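Local coordinates for flagellar hook protein FlgE (Caulobacter crescentus CB15, PDB 5AY6) that forms the flagellar hook, the short curved joint that probably passes torque from the rotary motor to the filament, at residues I243-I251 with P265-E276. Residues are numbered along the deposited sequence; the frame is centred on the assembly and turned at random.
Sequences ITIKSSGYI and PPTWADALGIDE
Ile245 lays its CG2 methyl over one face of the Trp268 indole, 3.5 Å from the centroid of the five-membered ring, a CH-pi contact on the strand at one margin, within this chain, of a mixed beta-sheet in the FlaE D2 part of the hook protein. With chi1 at -57°, CG2 points away from the backbone N and onto the pyrrole part, while an extended chi2 carries CD1 to CZ2 and CH2 of the six-membered ring; a beta-branched residue can thus cover both rings. The CD1 of Ile274 lies over the opposite face, and an alanine in place of the Trp268 indole would probably open a gap between the two isoleucines. Just past strand 242-245, Lys246 and Thr267 form a single beta bridge: Lys246 N donates to Pro266 O at 2.8 Å, and Trp268 N to Lys246 O at 3.0 Å. A lysine suits this partly exposed place because its long chain, bent at chi2 and chi3, carries CE over the centre of the Tyr250 ring, while NZ forms a salt bridge with Glu276 OE1 (3.0 Å), met from above the carboxylate plane. A water joins that same oxygen to Ser247 N. Where a type II beta turn runs from Ser247 to Tyr250, the small hydroxyl of Ser248 can both give and take: it accepts from Ile274 N and donates to Ala269 O. Ser248 OG and Leu272 N grip Ala269 O from opposite faces of its carbonyl plane, the serine bond measuring 2.8 Å.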
loop_
_atom_site.group_PDB
_atom_site.type_symbol
_atom_site.label_atom_id
_atom_site.label_comp_id
_atom_site.label_asym_id
_atom_site.label_seq_id
_atom_site.Cartn_x
_atom_site.Cartn_y
_atom_site.Cartn_z
ATOM N N ILE A 243 5.479 16.871 8.199
ATOM C CA ILE A 243 4.996 16.040 9.294
ATOM C C ILE A 243 5.264 16.751 10.606
ATOM O O ILE A 243 6.173 17.581 10.692
ATOM C CB ILE A 243 5.670 14.650 9.326
ATOM C CG1 ILE A 243 7.190 14.799 9.379
ATOM C CG2 ILE A 243 5.253 13.811 8.126
ATOM C CD1 ILE A 243 7.928 13.487 9.509
ATOM N N THR A 244 4.462 16.443 11.621
ATOM C CA THR A 244 4.725 16.923 12.970
ATOM C C THR A 244 4.795 15.739 13.928
ATOM O O THR A 244 3.853 14.959 14.028
ATOM C CB THR A 244 3.643 17.910 13.467
ATOM O OG1 THR A 244 3.592 19.053 12.606
ATOM C CG2 THR A 244 3.957 18.377 14.883
ATOM N N ILE A 245 5.924 15.600 14.612
ATOM C CA ILE A 245 6.060 14.613 15.674
ATOM C C ILE A 245 5.955 15.353 17.002
ATOM O O ILE A 245 6.705 16.297 17.244
ATOM C CB ILE A 245 7.395 13.849 15.585
ATOM C CG1 ILE A 245 7.525 13.173 14.220
ATOM C CG2 ILE A 245 7.487 12.819 16.701
ATOM C CD1 ILE A 245 8.829 12.433 14.018
ATOM N N LYS A 246 5.012 14.949 17.849
ATOM C CA LYS A 246 4.757 15.698 19.076
ATOM C C LYS A 246 5.850 15.477 20.100
ATOM O O LYS A 246 6.569 14.479 20.047
ATOM C CB LYS A 246 3.396 15.324 19.667
ATOM C CG LYS A 246 2.252 15.443 18.681
ATOM C CD LYS A 246 2.121 16.854 18.120
ATOM C CE LYS A 246 1.245 17.725 19.009
ATOM N NZ LYS A 246 1.026 19.076 18.413
ATOM N N SER A 247 5.959 16.425 21.027
ATOM C CA SER A 247 6.941 16.403 22.097
ATOM C C SER A 247 6.867 15.128 22.919
ATOM O O SER A 247 5.817 14.493 22.999
ATOM C CB SER A 247 6.731 17.614 23.014
ATOM O OG SER A 247 7.617 17.599 24.119
ATOM N N SER A 248 7.986 14.751 23.525
ATOM C CA SER A 248 7.953 13.735 24.558
ATOM C C SER A 248 6.917 14.179 25.581
ATOM O O SER A 248 6.857 15.356 25.932
ATOM C CB SER A 248 9.326 13.553 25.204
ATOM O OG SER A 248 10.272 13.058 24.271
ATOM N N GLY A 249 6.068 13.252 26.011
ATOM C CA GLY A 249 5.087 13.555 27.035
ATOM C C GLY A 249 3.846 14.297 26.571
ATOM O O GLY A 249 3.009 14.658 27.398
ATOM N N TYR A 250 3.708 14.526 25.266
ATOM C CA TYR A 250 2.506 15.187 24.762
ATOM C C TYR A 250 1.272 14.327 24.981
ATOM O O TYR A 250 1.248 13.156 24.601
ATOM C CB TYR A 250 2.610 15.525 23.270
ATOM C CG TYR A 250 1.308 16.085 22.715
ATOM C CD1 TYR A 250 0.921 17.394 22.985
ATOM C CD2 TYR A 250 0.455 15.298 21.946
ATOM C CE1 TYR A 250 -0.273 17.910 22.490
ATOM C CE2 TYR A 250 -0.739 15.803 21.452
ATOM C CZ TYR A 250 -1.098 17.107 21.730
ATOM O OH TYR A 250 -2.281 17.608 21.242
ATOM N N ILE A 251 0.246 14.926 25.577
ATOM C CA ILE A 251 -1.053 14.286 25.718
ATOM C C ILE A 251 -2.121 15.065 24.952
ATOM O O ILE A 251 -2.326 16.256 25.192
ATOM C CB ILE A 251 -1.459 14.168 27.197
ATOM C CG1 ILE A 251 -0.474 13.252 27.935
ATOM C CG2 ILE A 251 -2.883 13.639 27.315
ATOM C CD1 ILE A 251 -0.666 13.193 29.432
ATOM N N PRO A 265 -1.401 10.894 17.556
ATOM C CA PRO A 265 -0.374 11.308 16.596
ATOM C C PRO A 265 0.993 10.764 16.975
ATOM O O PRO A 265 1.193 10.390 18.134
ATOM C CB PRO A 265 -0.397 12.838 16.694
ATOM C CG PRO A 265 -0.865 13.107 18.090
ATOM C CD PRO A 265 -1.898 12.031 18.351
ATOM N N PRO A 266 1.921 10.711 16.008
ATOM C CA PRO A 266 3.306 10.351 16.316
ATOM C C PRO A 266 3.847 11.241 17.422
ATOM O O PRO A 266 3.795 12.468 17.317
ATOM C CB PRO A 266 4.043 10.588 14.987
ATOM C CG PRO A 266 3.140 11.487 14.199
ATOM C CD PRO A 266 1.753 11.082 14.595
ATOM N N THR A 267 4.332 10.614 18.486
ATOM C CA THR A 267 4.782 11.315 19.677
ATOM C C THR A 267 6.127 10.726 20.103
ATOM O O THR A 267 6.243 9.514 20.231
ATOM C CB THR A 267 3.749 11.178 20.823
ATOM O OG1 THR A 267 2.453 11.606 20.372
ATOM C CG2 THR A 267 4.164 11.990 22.038
ATOM N N TRP A 268 7.134 11.577 20.299
ATOM C CA TRP A 268 8.471 11.133 20.701
ATOM C C TRP A 268 8.427 10.306 21.983
ATOM O O TRP A 268 7.667 10.607 22.901
ATOM C CB TRP A 268 9.409 12.327 20.918
ATOM C CG TRP A 268 9.828 13.073 19.687
ATOM C CD1 TRP A 268 9.681 14.413 19.452
ATOM C CD2 TRP A 268 10.484 12.536 18.536
ATOM N NE1 TRP A 268 10.202 14.740 18.224
ATOM C CE2 TRP A 268 10.705 13.603 17.638
ATOM C CE3 TRP A 268 10.912 11.253 18.168
ATOM C CZ2 TRP A 268 11.323 13.432 16.402
ATOM C CZ3 TRP A 268 11.529 11.084 16.936
ATOM C CH2 TRP A 268 11.727 12.168 16.071
ATOM N N ALA A 269 9.249 9.265 22.044
ATOM C CA ALA A 269 9.345 8.449 23.247
ATOM C C ALA A 269 9.704 9.322 24.444
ATOM O O ALA A 269 10.509 10.247 24.326
ATOM C CB ALA A 269 10.372 7.343 23.064
ATOM N N ASP A 270 9.083 9.043 25.583
ATOM C CA ASP A 270 9.372 9.756 26.826
ATOM C C ASP A 270 10.857 9.890 27.145
ATOM O O ASP A 270 11.335 10.970 27.509
ATOM C CB ASP A 270 8.711 9.049 28.001
ATOM C CG ASP A 270 9.021 9.716 29.332
ATOM O OD1 ASP A 270 8.949 10.963 29.418
ATOM O OD2 ASP A 270 9.378 8.995 30.290
ATOM N N ALA A 271 11.573 8.775 27.025
ATOM C CA ALA A 271 12.990 8.692 27.390
ATOM C C ALA A 271 13.861 9.691 26.638
ATOM O O ALA A 271 14.853 10.181 27.176
ATOM C CB ALA A 271 13.503 7.278 27.151
ATOM N N LEU A 272 13.489 10.001 25.399
ATOM C CA LEU A 272 14.264 10.935 24.593
ATOM C C LEU A 272 14.178 12.349 25.164
ATOM O O LEU A 272 15.144 13.109 25.098
ATOM C CB LEU A 272 13.786 10.918 23.135
ATOM C CG LEU A 272 13.830 9.555 22.447
ATOM C CD1 LEU A 272 13.177 9.609 21.074
ATOM C CD2 LEU A 272 15.266 9.053 22.334
ATOM N N GLY A 273 13.017 12.690 25.725
ATOM C CA GLY A 273 12.813 13.971 26.382
ATOM C C GLY A 273 13.034 15.166 25.474
ATOM O O GLY A 273 13.585 16.184 25.896
ATOM N N ILE A 274 12.596 15.042 24.225
ATOM C CA ILE A 274 12.830 16.068 23.212
ATOM C C ILE A 274 11.540 16.765 22.790
ATOM O O ILE A 274 10.439 16.268 23.047
ATOM C CB ILE A 274 13.512 15.474 21.967
ATOM C CG1 ILE A 274 12.704 14.291 21.431
ATOM C CG2 ILE A 274 14.930 15.029 22.299
ATOM C CD1 ILE A 274 13.318 13.626 20.206
ATOM N N ASP A 275 11.694 17.916 22.138
ATOM C CA ASP A 275 10.574 18.788 21.782
ATOM C C ASP A 275 9.811 18.339 20.546
ATOM O O ASP A 275 10.287 17.515 19.767
ATOM C CB ASP A 275 11.066 20.218 21.548
ATOM C CG ASP A 275 11.672 20.841 22.791
ATOM O OD1 ASP A 275 11.255 20.474 23.908
ATOM O OD2 ASP A 275 12.569 21.702 22.646
ATOM N N GLU A 276 8.623 18.910 20.376
ATOM C CA GLU A 276 7.851 18.751 19.157
ATOM C C GLU A 276 8.727 19.086 17.961
ATOM O O GLU A 276 9.509 20.038 18.003
ATOM C CB GLU A 276 6.616 19.648 19.183
ATOM C CG GLU A 276 5.882 19.754 17.862
ATOM C CD GLU A 276 4.588 20.528 17.995
ATOM O OE1 GLU A 276 3.811 20.204 18.913
ATOM O OE2 GLU A 276 4.352 21.458 17.195
HETATM O O HOH W 1 3.851 18.558 20.977
HETATM O O HOH W 2 8.821 20.007 24.916
HETATM O O HOH W 3 6.181 10.640 25.084
HETATM O O HOH W 4 0.239 11.868 22.311
#